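Local coordinates for protein endo-arabinase (Bacteroides thetaiotaomicron, PDB 5C0P) that probably hydrolyses glycosidic bonds of L-arabinan as a family 43 glycoside hydrolase and binds magnesium, at residues D28-K36 and A82-Y92; E64-W75 and K116-A126. All coordinates share one frame; numbering follows the deposited sequence. Where two conformers were deposited one is given.

Contact 1: residues D28-K36 and A82-Y92; sequences DPFILVDKK and APDVYEYEGRY. With MG (magnesium ion), chain C.
The ring of F30 carries much of the apolar contact, meeting D84 with a face and Y86 with an edge. CB of D84 sits over that face, 3.9 Å from the ring centroid, in a CH-pi contact, while the edge of F30 points at the face of Y86 in a T-shaped pair with centroids 5.0 Å apart and planes at 69°. With CG anti to the backbone N (chi1 -175°), the F30 ring swings across to strand 82-88. Further along, the CD2 methyl of L32 meets CG1 of V85 at 3.8 Å and also touches the Y92 ring.

Direct polar contact comes at the far end, where Y92 OH donates to D34 OD1 (2.6 Å), on the syn side but 29° out of the plane of a carboxylate whose OD2 bonds T37. K36 NZ reaches G90 O through one water. At the near end another water donates to both D28 O and P83 O and is itself a magnesium ligand.

The magnesium is bound by D84 OD1 at 2.1 Å, four waters and H261. D84 OD2 is held by two donors, a metal-bound water and, weakly, Y86 OH, which also bonds L139, while the F30 ring lies against the carboxylate. Nearly parallel strands 30-34 and 82-88, from adjacent sheets, thus pack beside the central metal site of a five-bladed beta-propeller, the fold of family 43.

Contact 2: residues E64-W75 and K116-A126; sequences EGYSFIAKSDFW and KGPFTPLVNKA
E64 and K116 meet first, the aliphatic part of the lysine running past the carboxylate with CD 3.8 Å from E64 OE1. Their charged atoms are not in contact, but one water bridges OE1 and K116 NZ, while E64 OE2 pairs with K54 and K62. A second water joins Y66 O to K116 O.

At S67 the segments draw close, where S67 and F68 both face I50 of their own sheet in a classic beta bulge. The carbonyl O of S67 accepts the backbone N of F119 (2.9 Å, 164° at the hydrogen), and P118 CA adds a CA-H...O contact to it at 3.4 Å. The S67 hydroxyl bonds H43, while its CB lies at the edge of the F119 ring. F68 follows, turning a ring edge to F119 O.

In the type I turn from K71 to F74, D73 O accepts N124 ND2 (3.0 Å). F74 packs CD1 on P121 CG at 3.5 Å and touches N124 OD1 at 3.3 Å. That same OD1 accepts W75 N (2.9 Å), with the donor 19° out of the carbonyl plane. Both amide atoms being used should fix the rotation of the N124 side chain. W75, its chi1 of 76° setting CG between backbone N and carbonyl carbon, lays its indole face over K125 CA and the A126 peptide nitrogen.

The arrangement packs strand 60-68 and the loop after it against strand 120-121 and its flanking residues in the next propeller blade.

In the fold
The centres of contact 1 and contact 2 lie about 15 Å apart, and their segments alternate along the chain: 28-36, 64-75, 82-92, 116-126. Both bridge the same two antiparallel sheets, one holding strands 30-34 and 60-68, the other strands 78-88, 91-100 and 120-121. Contact 1 joins the innermost strands near the middle of the protein: its centre is about 11 Å, and that of contact 2 about 18 Å, from the centre of the chain. The two meet at F119, whose CE1 is 3.4 Å from Y92 O and whose CZ packs on V85 CG1. The two blades thus pack on each other both beside the magnesium site and farther out.

Contact 1: residues D28-K36 and A82-Y92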
loop_
_atom_site.group_PDB
_atom_site.type_symbol
_atom_site.label_atom_id
_atom_site.label_comp_id
_atom_site.label_asym_id
_atom_site.label_seq_id
_atom_site.Cartn_x
_atom_site.Cartn_y
_atom_site.Cartn_z
ATOM N N ASP A 28 -5.323 5.445 -3.826
ATOM C CA ASP A 28 -4.460 4.656 -2.944
ATOM C C ASP A 28 -4.327 5.201 -1.519
ATOM O O ASP A 28 -3.210 5.294 -1.006
ATOM C CB ASP A 28 -3.066 4.532 -3.586
ATOM C CG ASP A 28 -3.139 4.158 -5.072
ATOM O OD1 ASP A 28 -3.973 3.312 -5.449
ATOM O OD2 ASP A 28 -2.370 4.721 -5.878
ATOM N N PRO A 29 -5.454 5.551 -0.870
ATOM C CA PRO A 29 -5.329 6.244 0.421
ATOM C C PRO A 29 -4.913 5.348 1.584
ATOM O O PRO A 29 -5.612 4.402 1.968
ATOM C CB PRO A 29 -6.740 6.785 0.659
ATOM C CG PRO A 29 -7.627 5.782 -0.005
ATOM C CD PRO A 29 -6.868 5.332 -1.237
ATOM N N PHE A 30 -3.749 5.663 2.128
ATOM C CA PHE A 30 -3.219 4.974 3.295
ATOM C C PHE A 30 -3.391 5.901 4.493
ATOM O O PHE A 30 -2.939 7.043 4.468
ATOM C CB PHE A 30 -1.736 4.673 3.072
ATOM C CG PHE A 30 -1.103 3.861 4.171
ATOM C CD1 PHE A 30 -0.755 4.457 5.380
ATOM C CD2 PHE A 30 -0.841 2.510 3.999
ATOM C CE1 PHE A 30 -0.169 3.724 6.399
ATOM C CE2 PHE A 30 -0.246 1.765 5.015
ATOM C CZ PHE A 30 0.087 2.373 6.217
ATOM N N ILE A 31 -4.036 5.407 5.547
ATOM C CA ILE A 31 -4.259 6.213 6.750
ATOM C C ILE A 31 -3.245 5.852 7.828
ATOM O O ILE A 31 -3.204 4.706 8.302
ATOM C CB ILE A 31 -5.663 5.966 7.327
ATOM C CG1 ILE A 31 -6.750 6.276 6.291
ATOM C CG2 ILE A 31 -5.852 6.786 8.619
ATOM C CD1 ILE A 31 -6.707 7.716 5.774
ATOM N N LEU A 32 -2.415 6.822 8.202
ATOM C CA LEU A 32 -1.521 6.670 9.344
ATOM C C LEU A 32 -2.265 7.096 10.607
ATOM O O LEU A 32 -2.685 8.250 10.718
ATOM C CB LEU A 32 -0.275 7.536 9.163
ATOM C CG LEU A 32 0.635 7.674 10.391
ATOM C CD1 LEU A 32 1.280 6.337 10.784
ATOM C CD2 LEU A 32 1.698 8.716 10.115
ATOM N N VAL A 33 -2.451 6.163 11.539
ATOM C CA VAL A 33 -3.006 6.482 12.857
ATOM C C VAL A 33 -1.841 6.731 13.798
ATOM O O VAL A 33 -1.122 5.799 14.167
ATOM C CB VAL A 33 -3.864 5.325 13.401
ATOM C CG1 VAL A 33 -4.525 5.719 14.724
ATOM C CG2 VAL A 33 -4.911 4.924 12.393
ATOM N N ASP A 34 -1.635 7.990 14.171
ATOM C CA ASP A 34 -0.486 8.324 15.000
ATOM C C ASP A 34 -0.921 8.608 16.427
ATOM O O ASP A 34 -1.493 9.663 16.712
ATOM C CB ASP A 34 0.241 9.545 14.451
ATOM C CG ASP A 34 1.508 9.828 15.199
ATOM O OD1 ASP A 34 2.310 8.880 15.377
ATOM O OD2 ASP A 34 1.683 10.984 15.649
ATOM N N LYS A 35 -0.648 7.677 17.335
ATOM C CA LYS A 35 -1.013 7.893 18.729
ATOM C C LYS A 35 -0.234 9.056 19.338
ATOM O O LYS A 35 -0.775 9.808 20.153
ATOM C CB LYS A 35 -0.786 6.620 19.544
ATOM C CG LYS A 35 -1.588 5.434 19.064
ATOM C CD LYS A 35 -3.048 5.571 19.435
ATOM N N LYS A 36 1.021 9.210 18.928
ATOM C CA LYS A 36 1.905 10.207 19.533
ATOM C C LYS A 36 1.324 11.617 19.463
ATOM O O LYS A 36 1.235 12.314 20.484
ATOM C CB LYS A 36 3.285 10.170 18.869
ATOM C CG LYS A 36 4.273 11.192 19.413
ATOM C CD LYS A 36 5.605 11.095 18.671
ATOM C CE LYS A 36 6.655 12.006 19.291
ATOM N NZ LYS A 36 8.004 11.772 18.703
ATOM N N ALA A 82 1.462 6.089 -4.883
ATOM C CA ALA A 82 0.926 5.311 -3.770
ATOM C C ALA A 82 1.768 5.304 -2.497
ATOM O O ALA A 82 2.265 4.267 -2.071
ATOM C CB ALA A 82 0.639 3.877 -4.241
ATOM N N PRO A 83 1.908 6.465 -1.861
ATOM C CA PRO A 83 2.644 6.488 -0.595
ATOM C C PRO A 83 1.923 5.735 0.536
ATOM O O PRO A 83 0.685 5.763 0.635
ATOM C CB PRO A 83 2.723 7.987 -0.278
ATOM C CG PRO A 83 1.544 8.596 -1.019
ATOM C CD PRO A 83 1.415 7.796 -2.269
ATOM N N ASP A 84 2.718 5.062 1.371
ATOM C CA ASP A 84 2.287 4.524 2.660
ATOM C C ASP A 84 3.192 5.181 3.693
ATOM O O ASP A 84 4.361 5.466 3.396
ATOM C CB ASP A 84 2.581 3.025 2.766
ATOM C CG ASP A 84 1.680 2.143 1.911
ATOM O OD1 ASP A 84 0.850 2.633 1.114
ATOM O OD2 ASP A 84 1.833 0.910 2.067
ATOM N N VAL A 85 2.702 5.392 4.914
ATOM C CA VAL A 85 3.575 5.893 5.976
ATOM C C VAL A 85 3.398 5.071 7.242
ATOM O O VAL A 85 2.269 4.866 7.704
ATOM C CB VAL A 85 3.337 7.405 6.281
ATOM C CG1 VAL A 85 4.224 7.869 7.435
ATOM C CG2 VAL A 85 3.627 8.238 5.047
ATOM N N TYR A 86 4.515 4.616 7.797
ATOM C CA TYR A 86 4.506 3.754 8.966
ATOM C C TYR A 86 5.261 4.375 10.119
ATOM O O TYR A 86 6.335 4.948 9.930
ATOM C CB TYR A 86 5.169 2.417 8.634
ATOM C CG TYR A 86 4.518 1.714 7.476
ATOM C CD1 TYR A 86 3.430 0.871 7.678
ATOM C CD2 TYR A 86 4.974 1.903 6.177
ATOM C CE1 TYR A 86 2.823 0.210 6.617
ATOM C CE2 TYR A 86 4.370 1.253 5.113
ATOM C CZ TYR A 86 3.293 0.415 5.343
ATOM O OH TYR A 86 2.684 -0.237 4.283
ATOM N N GLU A 87 4.721 4.230 11.324
ATOM C CA GLU A 87 5.501 4.534 12.513
ATOM C C GLU A 87 6.288 3.281 12.866
ATOM O O GLU A 87 5.733 2.182 12.950
ATOM C CB GLU A 87 4.597 4.931 13.683
ATOM C CG GLU A 87 5.327 5.570 14.874
ATOM C CD GLU A 87 6.000 4.574 15.810
ATOM O OE1 GLU A 87 5.648 3.374 15.798
ATOM O OE2 GLU A 87 6.885 5.002 16.581
ATOM N N TYR A 88 7.585 3.439 13.085
ATOM C CA TYR A 88 8.438 2.296 13.377
ATOM C C TYR A 88 9.581 2.704 14.285
ATOM O O TYR A 88 10.429 3.514 13.905
ATOM C CB TYR A 88 8.963 1.695 12.066
ATOM C CG TYR A 88 9.933 0.541 12.224
ATOM C CD1 TYR A 88 9.481 -0.757 12.444
ATOM C CD2 TYR A 88 11.305 0.744 12.130
ATOM C CE1 TYR A 88 10.368 -1.816 12.571
ATOM C CE2 TYR A 88 12.191 -0.301 12.256
ATOM C CZ TYR A 88 11.727 -1.583 12.477
ATOM O OH TYR A 88 12.630 -2.616 12.598
ATOM N N GLU A 89 9.590 2.141 15.493
ATOM C CA GLU A 89 10.622 2.417 16.490
ATOM C C GLU A 89 10.890 3.913 16.694
ATOM O O GLU A 89 12.038 4.346 16.782
ATOM C CB GLU A 89 11.908 1.660 16.150
ATOM C CG GLU A 89 11.673 0.165 15.967
ATOM C CD GLU A 89 12.939 -0.652 16.102
ATOM O OE1 GLU A 89 12.852 -1.798 16.594
ATOM O OE2 GLU A 89 14.019 -0.155 15.712
ATOM N N GLY A 90 9.822 4.697 16.762
ATOM C CA GLY A 90 9.952 6.089 17.148
ATOM C C GLY A 90 10.121 7.069 16.007
ATOM O O GLY A 90 10.130 8.282 16.230
ATOM N N ARG A 91 10.262 6.557 14.788
ATOM C CA ARG A 91 10.338 7.428 13.618
ATOM C C ARG A 91 9.266 7.058 12.598
ATOM O O ARG A 91 8.499 6.109 12.796
ATOM C CB ARG A 91 11.740 7.389 12.986
ATOM C CG ARG A 91 12.854 7.761 13.957
ATOM C CD ARG A 91 14.166 8.017 13.230
ATOM N NE ARG A 91 14.098 9.269 12.476
ATOM C CZ ARG A 91 15.022 9.692 11.617
ATOM N NH1 ARG A 91 16.101 8.956 11.380
ATOM N NH2 ARG A 91 14.853 10.849 10.983
ATOM N N TYR A 92 9.202 7.818 11.509
ATOM C CA TYR A 92 8.160 7.611 10.511
ATOM C C TYR A 92 8.790 7.336 9.169
ATOM O O TYR A 92 9.748 8.001 8.788
ATOM C CB TYR A 92 7.231 8.830 10.456
ATOM C CG TYR A 92 6.575 9.032 11.796
ATOM C CD1 TYR A 92 7.214 9.741 12.804
ATOM C CD2 TYR A 92 5.340 8.459 12.068
ATOM C CE1 TYR A 92 6.631 9.893 14.044
ATOM C CE2 TYR A 92 4.747 8.609 13.305
ATOM C CZ TYR A 92 5.403 9.321 14.287
ATOM O OH TYR A 92 4.819 9.467 15.519
HETATM MG MG MG C . -0.412 1.792 -0.373
HETATM O O HOH W 1 -0.907 3.817 -0.673
HETATM O O HOH W 2 -1.062 7.096 -5.797
HETATM O O HOH W 3 -1.751 7.298 0.923
HETATM O O HOH W 4 8.568 9.240 18.394
HETATM O O HOH W 5 1.281 1.800 -1.650
HETATM O O HOH W 6 0.244 -0.117 0.205
HETATM O O HOH W 7 -2.043 1.372 0.913
#

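Contact 2: residues E64-W75 and K116-A126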
loop_
_atom_site.group_PDB
_atom_site.type_symbol
_atom_site.label_atom_id
_atom_site.label_comp_id
_atom_site.label_asym_id
_atom_site.label_seq_id
_atom_site.Cartn_x
_atom_site.Cartn_y
_atom_site.Cartn_z
ATOM N N GLU A 64 -1.623 20.086 5.545
ATOM C CA GLU A 64 -0.368 20.281 6.265
ATOM C C GLU A 64 0.828 20.400 5.321
ATOM O O GLU A 64 1.976 20.313 5.747
ATOM C CB GLU A 64 -0.143 19.151 7.274
ATOM C CG GLU A 64 -1.036 19.234 8.505
ATOM C CD GLU A 64 -0.680 20.387 9.427
ATOM O OE1 GLU A 64 0.395 21.001 9.257
ATOM O OE2 GLU A 64 -1.484 20.684 10.332
ATOM N N GLY A 65 0.562 20.632 4.041
ATOM C CA GLY A 65 1.633 20.935 3.113
ATOM C C GLY A 65 2.288 19.704 2.520
ATOM O O GLY A 65 1.672 18.644 2.411
ATOM N N TYR A 66 3.552 19.839 2.135
ATOM C CA TYR A 66 4.235 18.747 1.456
ATOM C C TYR A 66 5.157 17.999 2.399
ATOM O O TYR A 66 5.987 18.603 3.085
ATOM C CB TYR A 66 5.031 19.279 0.265
ATOM C CG TYR A 66 4.179 20.049 -0.711
ATOM C CD1 TYR A 66 3.224 19.403 -1.486
ATOM C CD2 TYR A 66 4.323 21.420 -0.850
ATOM C CE1 TYR A 66 2.439 20.106 -2.378
ATOM C CE2 TYR A 66 3.546 22.130 -1.740
ATOM C CZ TYR A 66 2.605 21.467 -2.500
ATOM O OH TYR A 66 1.830 22.176 -3.388
ATOM N N SER A 67 4.995 16.680 2.429
ATOM C CA SER A 67 5.822 15.825 3.266
ATOM C C SER A 67 7.049 15.321 2.509
ATOM O O SER A 67 8.038 14.940 3.126
ATOM C CB SER A 67 5.013 14.656 3.823
ATOM O OG SER A 67 4.476 13.863 2.772
ATOM N N PHE A 68 6.993 15.307 1.176
ATOM C CA PHE A 68 8.187 14.988 0.388
ATOM C C PHE A 68 8.232 15.682 -0.961
ATOM O O PHE A 68 7.342 15.498 -1.799
ATOM C CB PHE A 68 8.357 13.473 0.164
ATOM C CG PHE A 68 9.601 13.128 -0.610
ATOM C CD1 PHE A 68 10.844 13.503 -0.117
ATOM C CD2 PHE A 68 9.541 12.455 -1.820
ATOM C CE1 PHE A 68 12.006 13.223 -0.809
ATOM C CE2 PHE A 68 10.718 12.164 -2.524
ATOM C CZ PHE A 68 11.944 12.551 -2.016
ATOM N N ILE A 69 9.281 16.480 -1.159
ATOM C CA ILE A 69 9.635 17.019 -2.463
ATOM C C ILE A 69 11.043 16.536 -2.740
ATOM O O ILE A 69 11.947 16.809 -1.949
ATOM C CB ILE A 69 9.711 18.554 -2.444
ATOM C CG1 ILE A 69 8.440 19.164 -1.852
ATOM C CG2 ILE A 69 10.014 19.090 -3.852
ATOM C CD1 ILE A 69 7.289 19.181 -2.798
ATOM N N ALA A 70 11.242 15.839 -3.856
ATOM C CA ALA A 70 12.557 15.286 -4.174
ATOM C C ALA A 70 13.572 16.373 -4.483
ATOM O O ALA A 70 13.293 17.309 -5.243
ATOM C CB ALA A 70 12.469 14.311 -5.339
ATOM N N LYS A 71 14.761 16.251 -3.898
ATOM C CA LYS A 71 15.897 17.058 -4.333
ATOM C C LYS A 71 16.356 16.517 -5.683
ATOM O O LYS A 71 15.972 15.414 -6.074
ATOM C CB LYS A 71 17.033 17.026 -3.303
ATOM C CG LYS A 71 16.661 17.687 -1.980
ATOM C CD LYS A 71 17.787 17.578 -0.957
ATOM N N SER A 72 17.174 17.288 -6.396
ATOM C CA SER A 72 17.574 16.913 -7.751
ATOM C C SER A 72 18.428 15.647 -7.800
ATOM O O SER A 72 18.490 14.978 -8.829
ATOM C CB SER A 72 18.304 18.066 -8.441
ATOM O OG SER A 72 19.490 18.401 -7.747
ATOM N N ASP A 73 19.079 15.315 -6.689
ATOM C CA ASP A 73 19.921 14.122 -6.642
ATOM C C ASP A 73 19.202 12.856 -6.180
ATOM O O ASP A 73 19.808 11.788 -6.126
ATOM C CB ASP A 73 21.189 14.363 -5.813
ATOM C CG ASP A 73 20.900 14.662 -4.352
ATOM O OD1 ASP A 73 19.718 14.753 -3.956
ATOM O OD2 ASP A 73 21.880 14.833 -3.592
ATOM N N PHE A 74 17.913 12.961 -5.872
ATOM C CA PHE A 74 17.136 11.773 -5.529
ATOM C C PHE A 74 17.038 10.851 -6.735
ATOM O O PHE A 74 16.850 11.306 -7.866
ATOM C CB PHE A 74 15.741 12.161 -5.072
ATOM C CG PHE A 74 14.919 11.006 -4.573
ATOM C CD1 PHE A 74 15.333 10.249 -3.480
ATOM C CD2 PHE A 74 13.718 10.691 -5.184
ATOM C CE1 PHE A 74 14.552 9.184 -3.008
ATOM C CE2 PHE A 74 12.937 9.632 -4.726
ATOM C CZ PHE A 74 13.357 8.876 -3.631
ATOM N N TRP A 75 17.156 9.547 -6.494
ATOM C CA TRP A 75 17.241 8.587 -7.579
ATOM C C TRP A 75 15.997 8.526 -8.446
ATOM O O TRP A 75 16.090 8.224 -9.635
ATOM C CB TRP A 75 17.514 7.185 -7.024
ATOM C CG TRP A 75 16.312 6.525 -6.393
ATOM C CD1 TRP A 75 15.934 6.593 -5.082
ATOM C CD2 TRP A 75 15.355 5.671 -7.041
ATOM N NE1 TRP A 75 14.789 5.859 -4.878
ATOM C CE2 TRP A 75 14.417 5.277 -6.060
ATOM C CE3 TRP A 75 15.196 5.209 -8.353
ATOM C CZ2 TRP A 75 13.334 4.432 -6.353
ATOM C CZ3 TRP A 75 14.115 4.375 -8.643
ATOM C CH2 TRP A 75 13.203 3.993 -7.649
ATOM N N LYS A 116 4.110 13.980 9.801
ATOM C CA LYS A 116 3.803 14.768 8.605
ATOM C C LYS A 116 5.038 15.151 7.790
ATOM O O LYS A 116 4.967 16.026 6.923
ATOM C CB LYS A 116 2.988 16.014 8.950
ATOM C CG LYS A 116 3.671 16.993 9.895
ATOM C CD LYS A 116 2.782 18.215 10.127
ATOM C CE LYS A 116 3.555 19.332 10.796
ATOM N NZ LYS A 116 4.763 19.658 9.994
ATOM N N GLY A 117 6.162 14.487 8.045
ATOM C CA GLY A 117 7.387 14.819 7.335
ATOM C C GLY A 117 8.033 16.076 7.887
ATOM O O GLY A 117 7.601 16.600 8.918
ATOM N N PRO A 118 9.041 16.620 7.186
ATOM C CA PRO A 118 9.526 16.229 5.857
ATOM C C PRO A 118 10.334 14.942 5.900
ATOM O O PRO A 118 11.036 14.673 6.883
ATOM C CB PRO A 118 10.433 17.399 5.461
ATOM C CG PRO A 118 10.924 17.944 6.770
ATOM C CD PRO A 118 9.800 17.753 7.744
ATOM N N PHE A 119 10.204 14.148 4.845
ATOM C CA PHE A 119 10.943 12.895 4.714
ATOM C C PHE A 119 12.219 13.094 3.906
ATOM O O PHE A 119 12.251 13.883 2.962
ATOM C CB PHE A 119 10.073 11.844 4.027
ATOM C CG PHE A 119 8.917 11.388 4.856
ATOM C CD1 PHE A 119 9.088 10.386 5.801
ATOM C CD2 PHE A 119 7.665 11.965 4.698
ATOM C CE1 PHE A 119 8.030 9.968 6.584
ATOM C CE2 PHE A 119 6.595 11.546 5.476
ATOM C CZ PHE A 119 6.785 10.548 6.417
ATOM N N THR A 120 13.274 12.383 4.293
ATOM C CA THR A 120 14.513 12.346 3.518
ATOM C C THR A 120 14.822 10.884 3.205
ATOM O O THR A 120 14.431 9.988 3.949
ATOM C CB THR A 120 15.685 13.006 4.269
ATOM O OG1 THR A 120 15.931 12.293 5.481
ATOM C CG2 THR A 120 15.364 14.448 4.595
ATOM N N PRO A 121 15.514 10.627 2.088
ATOM C CA PRO A 121 15.768 9.232 1.706
ATOM C C PRO A 121 16.550 8.466 2.773
ATOM O O PRO A 121 17.585 8.943 3.251
ATOM C CB PRO A 121 16.602 9.370 0.431
ATOM C CG PRO A 121 16.236 10.709 -0.116
ATOM C CD PRO A 121 16.003 11.583 1.081
ATOM N N LEU A 122 16.051 7.292 3.140
ATOM C CA LEU A 122 16.749 6.453 4.106
ATOM C C LEU A 122 18.038 5.957 3.467
ATOM O O LEU A 122 19.117 6.045 4.065
ATOM C CB LEU A 122 15.846 5.305 4.558
ATOM C CG LEU A 122 16.441 4.378 5.611
ATOM C CD1 LEU A 122 16.788 5.147 6.891
ATOM C CD2 LEU A 122 15.475 3.221 5.877
ATOM N N VAL A 123 17.909 5.443 2.242
ATOM C CA VAL A 123 19.018 5.248 1.312
ATOM C C VAL A 123 18.532 5.762 -0.044
ATOM O O VAL A 123 17.318 5.766 -0.308
ATOM C CB VAL A 123 19.454 3.766 1.187
ATOM C CG1 VAL A 123 19.931 3.223 2.534
ATOM C CG2 VAL A 123 18.334 2.910 0.635
ATOM N N ASN A 124 19.461 6.206 -0.889
ATOM C CA ASN A 124 19.081 6.809 -2.168
ATOM C C ASN A 124 18.962 5.793 -3.305
ATOM O O ASN A 124 19.615 5.904 -4.353
ATOM C CB ASN A 124 20.039 7.929 -2.550
ATOM C CG ASN A 124 19.503 8.781 -3.694
ATOM O OD1 ASN A 124 18.290 8.834 -3.920
ATOM N ND2 ASN A 124 20.401 9.440 -4.419
ATOM N N LYS A 125 18.115 4.794 -3.076
ATOM C CA LYS A 125 17.822 3.771 -4.072
ATOM C C LYS A 125 16.627 2.960 -3.604
ATOM O O LYS A 125 16.273 2.980 -2.420
ATOM C CB LYS A 125 19.018 2.846 -4.301
ATOM C CG LYS A 125 19.451 2.043 -3.101
ATOM C CD LYS A 125 20.617 1.140 -3.498
ATOM C CE LYS A 125 21.321 0.553 -2.283
ATOM N NZ LYS A 125 22.626 -0.091 -2.636
ATOM N N ALA A 126 16.005 2.242 -4.534
ATOM C CA ALA A 126 14.860 1.405 -4.218
ATOM C C ALA A 126 15.253 0.280 -3.264
ATOM O O ALA A 126 16.376 -0.217 -3.312
ATOM C CB ALA A 126 14.279 0.813 -5.491
HETATM O O HOH W 8 2.977 21.356 8.008
HETATM O O HOH W 9 6.427 18.281 5.878
#